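Local atomic coordinates of endosialidase (Enterobacteria phage phi92, PDB entry 4HIZ), a protein that hydrolyses polymers of sialic acid internally, cleaving alpha-2,8 and alpha-2,9 linkages, probably to breach the polysialic acid capsule of the phage's bacterial host. Residues Phe51-Ile56 / Leu61-Glu66; Leu322-Ala327 / Ser332-Arg337. One frame throughout, in Å; residues are numbered along the deposited sequence. Where two conformers were deposited one is given.

Both contacts are antiparallel beta hairpins with four residues between their segments, but they hold different elements. Contact 1 joins strands 49-53 and 61-64 of the N-terminal extension, inside a mixed sheet and close to a second subunit; contact 2 joins strand 318-324 to 335-338, an outermost strand of a four-stranded sheet in the catalytic beta-propeller. Their nearest atoms are about 29 Å apart. Of the seven residues that touch in contact 1, four are buried and none is exposed, and four backbone bonds and a tyrosine pair hold them. Contact 2 runs from buried Leu322, Tyr323 and Phe324 to exposed Ser333 and Thr335, with two backbone bonds, an arginine-tyrosine stack and bridging waters.

Contact 1 (Phe51-Ile56 / Leu61-Glu66); sequences FVYERI and LTYVSE
Strands 49-53 and 61-64 pair here as an antiparallel beta hairpin in the N-terminal extension of the endosialidase. Phe51 with Tyr63 and Tyr53 with Leu61 are hydrogen-bonded pairs, and Val52 with Thr62 is the non-hydrogen-bonded pair between them. Phe51 N bonds to Tyr63 O and Tyr63 N to Phe51 O, both at 2.8 Å; Tyr53 N reaches Leu61 O at 2.9 Å, and Leu61 N returns to Tyr53 O at 3.1 Å. On the face shared by Phe51, Tyr53, Leu61 and Tyr63, the two tyrosines form an offset edge-to-face pair, planes 60° apart, with the edge of Tyr53 turned to the face of Tyr63. Tyr53 CD2 lies 3.8 Å from Tyr63 CE1. Tyr63 CG is anti to its carbonyl carbon (chi1 -66°), which brings ring atom CD1 to 3.6 Å from Phe51 O, near the ring plane. Its hydroxyl is held by Arg435 and by a water 2.7 Å from OH; that water also donates to Tyr53 O and accepts from Arg55 N, tying the backbone of Tyr53 and Arg55 to the Tyr63 hydroxyl. On the other face, Val52 CG2 packs against Thr62 OG1, which bonds to Gln454. Beyond the pair, backbone bonds join Val52 to Phe35 of strand 33-36 and Val37 just after it, and Thr62 to Asn457 of strand 456-460 and Trp455 just before it; Tyr63 packs on Val530 of the second subunit.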
ATOM      1  N   PHE A  51     -38.540 -10.415   1.460  1.00 15.18           N
ATOM      2  CA  PHE A  51     -39.153 -11.665   1.912  1.00 15.04           C
ATOM      3  C   PHE A  51     -39.357 -11.612   3.416  1.00 14.84           C
ATOM      4  O   PHE A  51     -38.399 -11.455   4.170  1.00 16.03           O
ATOM      5  CB  PHE A  51     -38.236 -12.850   1.554  1.00 16.08           C
ATOM      6  CG  PHE A  51     -37.826 -12.850   0.103  1.00 17.70           C
ATOM      7  CD1 PHE A  51     -38.666 -13.371  -0.862  1.00 19.71           C
ATOM      8  CD2 PHE A  51     -36.622 -12.267  -0.301  1.00 18.51           C
ATOM      9  CE1 PHE A  51     -38.302 -13.340  -2.221  1.00 20.86           C
ATOM     10  CE2 PHE A  51     -36.264 -12.220  -1.649  1.00 20.35           C
ATOM     11  CZ  PHE A  51     -37.114 -12.756  -2.606  1.00 20.68           C
ATOM     12  N   VAL A  52     -40.602 -11.730   3.856  1.00 14.23           N
ATOM     13  CA  VAL A  52     -40.884 -11.778   5.300  1.00 14.66           C
ATOM     14  C   VAL A  52     -40.831 -13.223   5.759  1.00 15.40           C
ATOM     15  O   VAL A  52     -41.531 -14.098   5.214  1.00 16.45           O
ATOM     16  CB  VAL A  52     -42.263 -11.220   5.634  1.00 15.66           C
ATOM     17  CG1 VAL A  52     -42.461 -11.223   7.169  1.00 17.00           C
ATOM     18  CG2 VAL A  52     -42.397  -9.816   5.053  1.00 15.57           C
ATOM     19  N   TYR A  53     -40.012 -13.484   6.764  1.00 14.78           N
ATOM     20  CA  TYR A  53     -39.689 -14.865   7.148  1.00 15.36           C
ATOM     21  C   TYR A  53     -39.553 -14.938   8.667  1.00 15.16           C
ATOM     22  O   TYR A  53     -38.956 -14.047   9.289  1.00 15.69           O
ATOM     23  CB  TYR A  53     -38.361 -15.271   6.476  1.00 15.76           C
ATOM     24  CG  TYR A  53     -37.781 -16.583   6.974  1.00 16.38           C
ATOM     25  CD1 TYR A  53     -38.514 -17.766   6.892  1.00 18.55           C
ATOM     26  CD2 TYR A  53     -36.487 -16.638   7.510  1.00 16.48           C
ATOM     27  CE1 TYR A  53     -37.973 -18.988   7.361  1.00 20.35           C
ATOM     28  CE2 TYR A  53     -35.930 -17.836   7.957  1.00 18.57           C
ATOM     29  CZ  TYR A  53     -36.679 -19.008   7.890  1.00 21.69           C
ATOM     30  OH  TYR A  53     -36.132 -20.187   8.340  1.00 24.82           O
ATOM     31  N   GLU A  54     -40.113 -15.984   9.272  1.00 15.14           N
ATOM     32  CA  GLU A  54     -39.962 -16.195  10.721  1.00 16.84           C
ATOM     33  C   GLU A  54     -38.964 -17.321  11.020  1.00 17.33           C
ATOM     34  O   GLU A  54     -39.349 -18.481  11.247  1.00 19.53           O
ATOM     35  CB  GLU A  54     -41.318 -16.517  11.367  1.00 18.65           C
ATOM     36  CG  GLU A  54     -42.323 -15.372  11.234  1.00 20.65           C
ATOM     37  CD  GLU A  54     -43.689 -15.662  11.842  1.00 23.33           C
ATOM     38  OE1 GLU A  54     -43.840 -16.620  12.639  1.00 23.04           O
ATOM     39  OE2 GLU A  54     -44.627 -14.898  11.513  1.00 25.52           O
ATOM     40  N   ARG A  55     -37.681 -16.965  11.043  1.00 16.43           N
ATOM     41  CA  ARG A  55     -36.635 -17.899  11.469  1.00 15.65           C
ATOM     42  C   ARG A  55     -36.988 -18.465  12.844  1.00 15.89           C
ATOM     43  O   ARG A  55     -36.910 -19.690  13.098  1.00 17.01           O
ATOM     44  CB  ARG A  55     -35.290 -17.169  11.556  1.00 15.36           C
ATOM     45  CG  ARG A  55     -34.113 -18.132  11.807  1.00 17.00           C
ATOM     46  CD  ARG A  55     -32.791 -17.385  12.015  1.00 16.62           C
ATOM     47  NE  ARG A  55     -32.724 -16.789  13.346  1.00 15.46           N
ATOM     48  CZ  ARG A  55     -32.243 -17.394  14.429  1.00 14.92           C
ATOM     49  NH1 ARG A  55     -31.752 -18.644  14.345  1.00 16.00           N
ATOM     50  NH2 ARG A  55     -32.245 -16.745  15.604  1.00 15.90           N
ATOM     51  N   ILE A  56     -37.417 -17.551  13.718  1.00 16.19           N
ATOM     52  CA  ILE A  56     -37.918 -17.900  15.029  1.00 17.60           C
ATOM     53  C   ILE A  56     -39.422 -17.642  14.999  1.00 18.95           C
ATOM     54  O   ILE A  56     -39.855 -16.541  14.645  1.00 17.50           O
ATOM     55  CB  ILE A  56     -37.262 -17.035  16.123  1.00 17.88           C
ATOM     56  CG1 ILE A  56     -35.738 -17.205  16.131  1.00 17.70           C
ATOM     57  CG2 ILE A  56     -37.839 -17.385  17.508  1.00 18.03           C
ATOM     58  CD1 ILE A  56     -35.248 -18.673  16.318  1.00 18.14           C
ATOM     59  N   LEU A  61     -39.072 -11.101  10.346  1.00 13.76           N
ATOM     60  CA  LEU A  61     -38.089 -10.122   9.931  1.00 13.60           C
ATOM     61  C   LEU A  61     -38.131 -10.156   8.414  1.00 13.35           C
ATOM     62  O   LEU A  61     -38.566 -11.163   7.815  1.00 13.94           O
ATOM     63  CB  LEU A  61     -36.694 -10.524  10.434  1.00 14.10           C
ATOM     64  CG  LEU A  61     -36.579 -10.597  11.974  1.00 14.40           C
ATOM     65  CD1 LEU A  61     -35.286 -11.271  12.394  1.00 15.64           C
ATOM     66  CD2 LEU A  61     -36.648  -9.144  12.536  1.00 13.86           C
ATOM     67  N   THR A  62     -37.689  -9.069   7.773  1.00 12.84           N
ATOM     68  CA  THR A  62     -37.750  -9.004   6.300  1.00 13.02           C
ATOM     69  C   THR A  62     -36.373  -9.039   5.710  1.00 13.37           C
ATOM     70  O   THR A  62     -35.470  -8.373   6.205  1.00 15.56           O
ATOM     71  CB  THR A  62     -38.505  -7.714   5.871  1.00 13.37           C
ATOM     72  OG1 THR A  62     -39.833  -7.793   6.429  1.00 14.31           O
ATOM     73  CG2 THR A  62     -38.571  -7.584   4.332  1.00 14.37           C
ATOM     74  N   TYR A  63     -36.194  -9.849   4.670  1.00 12.68           N
ATOM     75  CA  TYR A  63     -34.870 -10.044   4.091  1.00 12.49           C
ATOM     76  C   TYR A  63     -34.896  -9.483   2.688  1.00 14.08           C
ATOM     77  O   TYR A  63     -35.810  -9.819   1.906  1.00 16.08           O
ATOM     78  CB  TYR A  63     -34.570 -11.556   4.046  1.00 11.86           C
ATOM     79  CG  TYR A  63     -34.449 -12.144   5.441  1.00 12.22           C
ATOM     80  CD1 TYR A  63     -35.593 -12.440   6.212  1.00 13.53           C
ATOM     81  CD2 TYR A  63     -33.189 -12.337   6.028  1.00 12.72           C
ATOM     82  CE1 TYR A  63     -35.481 -12.936   7.504  1.00 14.11           C
ATOM     83  CE2 TYR A  63     -33.061 -12.856   7.329  1.00 13.24           C
ATOM     84  CZ  TYR A  63     -34.217 -13.162   8.057  1.00 14.64           C
ATOM     85  OH  TYR A  63     -34.112 -13.679   9.340  1.00 15.72           O
ATOM     86  N   VAL A  64     -33.934  -8.625   2.345  1.00 12.65           N
ATOM     87  CA  VAL A  64     -34.032  -7.951   1.030  1.00 13.58           C
ATOM     88  C   VAL A  64     -33.078  -8.506  -0.012  1.00 14.01           C
ATOM     89  O   VAL A  64     -31.977  -8.954   0.318  1.00 14.44           O
ATOM     90  CB  VAL A  64     -33.820  -6.417   1.146  1.00 15.12           C
ATOM     91  CG1 VAL A  64     -34.744  -5.862   2.255  1.00 15.87           C
ATOM     92  CG2 VAL A  64     -32.366  -6.104   1.462  1.00 15.95           C
ATOM     93  N   SER A  65     -33.496  -8.472  -1.275  1.00 14.21           N
ATOM     94  CA  SER A  65     -32.584  -8.747  -2.384  1.00 14.82           C
ATOM     95  C   SER A  65     -31.879  -7.458  -2.795  1.00 14.87           C
ATOM     96  O   SER A  65     -32.200  -6.377  -2.311  1.00 15.27           O
ATOM     97  CB  SER A  65     -33.352  -9.297  -3.611  1.00 15.61           C
ATOM     98  OG  SER A  65     -34.077  -8.226  -4.224  1.00 17.49           O
ATOM     99  N   GLU A  66     -30.895  -7.588  -3.673  1.00 14.51           N
ATOM    100  CA  GLU A  66     -30.280  -6.423  -4.275  1.00 17.59           C
ATOM    101  C   GLU A  66     -31.356  -5.570  -4.949  1.00 17.18           C
ATOM    102  O   GLU A  66     -32.292  -6.104  -5.547  1.00 17.23           O
ATOM    103  CB  GLU A  66     -29.218  -6.864  -5.282  1.00 23.26           C
ATOM    104  CG  GLU A  66     -27.905  -7.213  -4.589  1.00 32.70           C
ATOM    105  CD  GLU A  66     -27.144  -5.951  -4.179  1.00 46.08           C
ATOM    106  OE1 GLU A  66     -26.998  -5.042  -5.034  1.00 57.81           O
ATOM    107  OE2 GLU A  66     -26.717  -5.858  -3.009  1.00 46.14           O
TER
HETATM  108  O   HOH W   1     -36.528 -14.184  10.485  1.00 14.92           O

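Contact 2 (Leu322-Ala327 / Ser332-Arg337). With EDO (1,2-ethanediol), chain X.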
ATOM      1  N   LEU A 322     -26.349  14.134  29.399  1.00 13.98           N
ATOM      2  CA  LEU A 322     -25.712  15.263  30.063  1.00 14.46           C
ATOM      3  C   LEU A 322     -26.013  16.465  29.185  1.00 14.33           C
ATOM      4  O   LEU A 322     -25.577  16.526  28.018  1.00 13.91           O
ATOM      5  CB  LEU A 322     -24.202  15.050  30.169  1.00 14.75           C
ATOM      6  CG  LEU A 322     -23.792  13.696  30.802  1.00 15.97           C
ATOM      7  CD1 LEU A 322     -22.278  13.625  30.877  1.00 17.68           C
ATOM      8  CD2 LEU A 322     -24.408  13.499  32.220  1.00 16.64           C
ATOM      9  N   TYR A 323     -26.741  17.433  29.740  1.00 14.87           N
ATOM     10  CA  TYR A 323     -27.180  18.586  28.978  1.00 15.82           C
ATOM     11  C   TYR A 323     -26.304  19.806  29.304  1.00 15.43           C
ATOM     12  O   TYR A 323     -26.221  20.226  30.455  1.00 15.40           O
ATOM     13  CB  TYR A 323     -28.671  18.864  29.275  1.00 17.50           C
ATOM     14  CG  TYR A 323     -29.158  20.178  28.720  1.00 21.50           C
ATOM     15  CD1 TYR A 323     -29.601  20.290  27.422  1.00 24.72           C
ATOM     16  CD2 TYR A 323     -29.157  21.316  29.519  1.00 23.30           C
ATOM     17  CE1 TYR A 323     -30.031  21.519  26.931  1.00 26.65           C
ATOM     18  CE2 TYR A 323     -29.568  22.526  29.039  1.00 25.83           C
ATOM     19  CZ  TYR A 323     -30.007  22.632  27.757  1.00 27.62           C
ATOM     20  OH  TYR A 323     -30.421  23.895  27.330  1.00 30.47           O
ATOM     21  N   PHE A 324     -25.626  20.339  28.291  1.00 14.68           N
ATOM     22  CA  PHE A 324     -24.689  21.451  28.456  1.00 14.78           C
ATOM     23  C   PHE A 324     -25.364  22.697  27.902  1.00 15.17           C
ATOM     24  O   PHE A 324     -25.622  22.806  26.704  1.00 15.23           O
ATOM     25  CB  PHE A 324     -23.422  21.204  27.630  1.00 15.43           C
ATOM     26  CG  PHE A 324     -22.541  20.123  28.158  1.00 15.21           C
ATOM     27  CD1 PHE A 324     -22.870  18.764  27.969  1.00 14.49           C
ATOM     28  CD2 PHE A 324     -21.362  20.456  28.816  1.00 15.71           C
ATOM     29  CE1 PHE A 324     -22.033  17.771  28.444  1.00 13.31           C
ATOM     30  CE2 PHE A 324     -20.505  19.454  29.296  1.00 15.21           C
ATOM     31  CZ  PHE A 324     -20.840  18.101  29.085  1.00 13.17           C
ATOM     32  N   ASN A 325     -25.664  23.664  28.770  1.00 15.25           N
ATOM     33  CA  ASN A 325     -26.419  24.813  28.310  1.00 18.70           C
ATOM     34  C   ASN A 325     -25.588  25.775  27.447  1.00 20.47           C
ATOM     35  O   ASN A 325     -26.112  26.396  26.498  1.00 21.80           O
ATOM     36  CB  ASN A 325     -27.033  25.536  29.518  1.00 23.73           C
ATOM     37  CG  ASN A 325     -28.052  26.567  29.085  1.00 33.63           C
ATOM     38  OD1 ASN A 325     -29.083  26.219  28.483  1.00 39.91           O
ATOM     39  ND2 ASN A 325     -27.755  27.836  29.329  1.00 36.46           N
ATOM     40  N   ASN A 326     -24.295  25.874  27.764  1.00 19.12           N
ATOM     41  CA  ASN A 326     -23.373  26.700  27.000  1.00 19.38           C
ATOM     42  C   ASN A 326     -21.984  26.173  27.229  1.00 17.75           C
ATOM     43  O   ASN A 326     -21.293  26.564  28.163  1.00 17.97           O
ATOM     44  CB  ASN A 326     -23.461  28.161  27.422  1.00 22.12           C
ATOM     45  CG  ASN A 326     -22.540  29.078  26.593  1.00 25.14           C
ATOM     46  OD1 ASN A 326     -21.602  28.638  25.893  1.00 22.03           O
ATOM     47  ND2 ASN A 326     -22.783  30.374  26.721  1.00 30.45           N
ATOM     48  N   ALA A 327     -21.589  25.251  26.362  1.00 16.55           N
ATOM     49  CA  ALA A 327     -20.318  24.581  26.534  1.00 18.36           C
ATOM     50  C   ALA A 327     -19.137  25.480  26.167  1.00 18.39           C
ATOM     51  O   ALA A 327     -18.008  25.160  26.522  1.00 18.31           O
ATOM     52  CB  ALA A 327     -20.293  23.333  25.689  1.00 18.84           C
ATOM     53  N   SER A 332     -17.581  23.066  31.795  1.00 17.26           N
ATOM     54  CA  SER A 332     -17.743  22.092  32.873  1.00 18.29           C
ATOM     55  C   SER A 332     -19.179  21.994  33.411  1.00 18.85           C
ATOM     56  O   SER A 332     -19.447  21.169  34.292  1.00 19.99           O
ATOM     57  CB  SER A 332     -16.797  22.418  34.036  1.00 18.90           C
ATOM     58  OG  SER A 332     -17.267  23.565  34.743  1.00 20.73           O
ATOM     59  N   SER A 333     -20.086  22.823  32.899  1.00 18.74           N
ATOM     60  CA  SER A 333     -21.445  22.923  33.438  1.00 21.38           C
ATOM     61  C   SER A 333     -22.487  22.111  32.660  1.00 20.42           C
ATOM     62  O   SER A 333     -22.777  22.411  31.495  1.00 20.85           O
ATOM     63  CB  SER A 333     -21.873  24.380  33.422  1.00 24.61           C
ATOM     64  OG  SER A 333     -23.148  24.511  34.037  1.00 28.58           O
ATOM     65  N   PHE A 334     -23.049  21.093  33.294  1.00 19.06           N
ATOM     66  CA  PHE A 334     -24.066  20.279  32.647  1.00 17.16           C
ATOM     67  C   PHE A 334     -25.022  19.744  33.672  1.00 17.73           C
ATOM     68  O   PHE A 334     -24.734  19.755  34.886  1.00 19.02           O
ATOM     69  CB  PHE A 334     -23.421  19.077  31.865  1.00 16.50           C
ATOM     70  CG  PHE A 334     -22.583  18.199  32.738  1.00 18.61           C
ATOM     71  CD1 PHE A 334     -21.246  18.492  32.965  1.00 20.00           C
ATOM     72  CD2 PHE A 334     -23.158  17.115  33.411  1.00 20.29           C
ATOM     73  CE1 PHE A 334     -20.482  17.705  33.817  1.00 21.59           C
ATOM     74  CE2 PHE A 334     -22.389  16.302  34.251  1.00 21.96           C
ATOM     75  CZ  PHE A 334     -21.058  16.597  34.459  1.00 22.43           C
ATOM     76  N   THR A 335     -26.175  19.300  33.205  1.00 16.95           N
ATOM     77  CA  THR A 335     -27.123  18.654  34.126  0.51 16.95           C
ATOM     78  C   THR A 335     -27.504  17.300  33.583  1.00 16.92           C
ATOM     79  O   THR A 335     -27.568  17.087  32.378  1.00 18.29           O
ATOM     80  CB  THR A 335     -28.431  19.443  34.319  0.51 17.34           C
ATOM     81  OG1 THR A 335     -28.959  19.786  33.031  0.51 17.75           O
ATOM     82  CG2 THR A 335     -28.201  20.694  35.163  0.51 17.41           C
ATOM     83  N   ARG A 336     -27.743  16.360  34.497  1.00 16.20           N
ATOM     84  CA  ARG A 336     -28.153  15.013  34.119  1.00 16.03           C
ATOM     85  C   ARG A 336     -29.668  14.984  33.993  1.00 16.11           C
ATOM     86  O   ARG A 336     -30.400  15.396  34.933  1.00 17.74           O
ATOM     87  CB  ARG A 336     -27.717  14.012  35.183  1.00 16.22           C
ATOM     88  CG  ARG A 336     -26.216  13.972  35.431  1.00 17.29           C
ATOM     89  CD  ARG A 336     -25.873  12.789  36.343  1.00 19.93           C
ATOM     90  NE  ARG A 336     -24.465  12.828  36.725  1.00 19.96           N
ATOM     91  CZ  ARG A 336     -23.735  11.754  36.970  1.00 18.68           C
ATOM     92  NH1 ARG A 336     -24.291  10.550  36.886  1.00 17.75           N
ATOM     93  NH2 ARG A 336     -22.460  11.892  37.329  1.00 18.29           N
ATOM     94  N   ARG A 337     -30.155  14.517  32.853  1.00 14.97           N
ATOM     95  CA  ARG A 337     -31.591  14.366  32.625  1.00 15.42           C
ATOM     96  C   ARG A 337     -31.871  12.933  32.226  1.00 15.99           C
ATOM     97  O   ARG A 337     -31.386  12.479  31.174  1.00 16.28           O
ATOM     98  CB  ARG A 337     -32.048  15.348  31.546  1.00 16.67           C
ATOM     99  CG  ARG A 337     -31.890  16.828  32.023  1.00 18.71           C
ATOM    100  CD  ARG A 337     -32.150  17.837  30.944  1.00 20.57           C
ATOM    101  NE  ARG A 337     -31.984  19.188  31.507  1.00 22.93           N
ATOM    102  CZ  ARG A 337     -32.296  20.307  30.884  1.00 23.34           C
ATOM    103  NH1 ARG A 337     -32.814  20.265  29.675  1.00 21.36           N
ATOM    104  NH2 ARG A 337     -32.121  21.472  31.503  1.00 25.96           N
TER
HETATM  105  C1  EDO X 818     -21.373  31.727  22.396  1.00 47.09           C
HETATM  106  O1  EDO X 818     -20.731  33.017  22.383  1.00 48.79           O
HETATM  107  C2  EDO X 818     -21.655  31.273  23.822  1.00 52.15           C
HETATM  108  O2  EDO X 818     -21.800  32.414  24.676  1.00 60.88           O
HETATM  109  O   HOH W   2     -27.244  22.564  31.943  1.00 47.43           O
HETATM  110  O   HOH W   3     -25.385  23.925  31.566  1.00 42.34           O
HETATM  111  O   HOH W   4     -22.614  24.421  29.691  1.00 23.39           O
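Arg337 lays its guanidinium flat on the ring of Tyr323, planes 10° apart, a stacked cation-pi contact with CZ 4.0 Å from the ring centroid. The arginine chain is extended from CG to NE and crosses the tyrosine obliquely, with NH1 above the middle of the ring. On the other side of the hairpin, Phe334 CB sits squarely over the face of the Phe324 ring, 3.7 Å from its centroid. The crowded rotamer of Phe334 (chi1 57°) points its ring the same way as Phe324 and Leu322, and its CD2 meets Leu322 CB at 4.0 Å. Leu322 CD2 also lies alongside Arg336 CG at 3.7 Å. These side chains flank an antiparallel hairpin at the edge of one four-stranded propeller sheet: Tyr323 N bonds to Thr335 O at 2.8 Å, and Thr335 N to Tyr323 O at 2.9 Å. Towards the turn, two waters take over, linking Ser333 O to Asn325 N and to Asn326 N. Tyr323 OH donates to a lone pair of Asn325 OD1 at 2.9 Å, which helps hold the hydroxyl end of the stacked ring. Further out, Arg337 NH1 bonds to Leu381 O, Arg336 NH2 to Leu287 O, and the Phe324 ring meets Phe305 on strand 304-311.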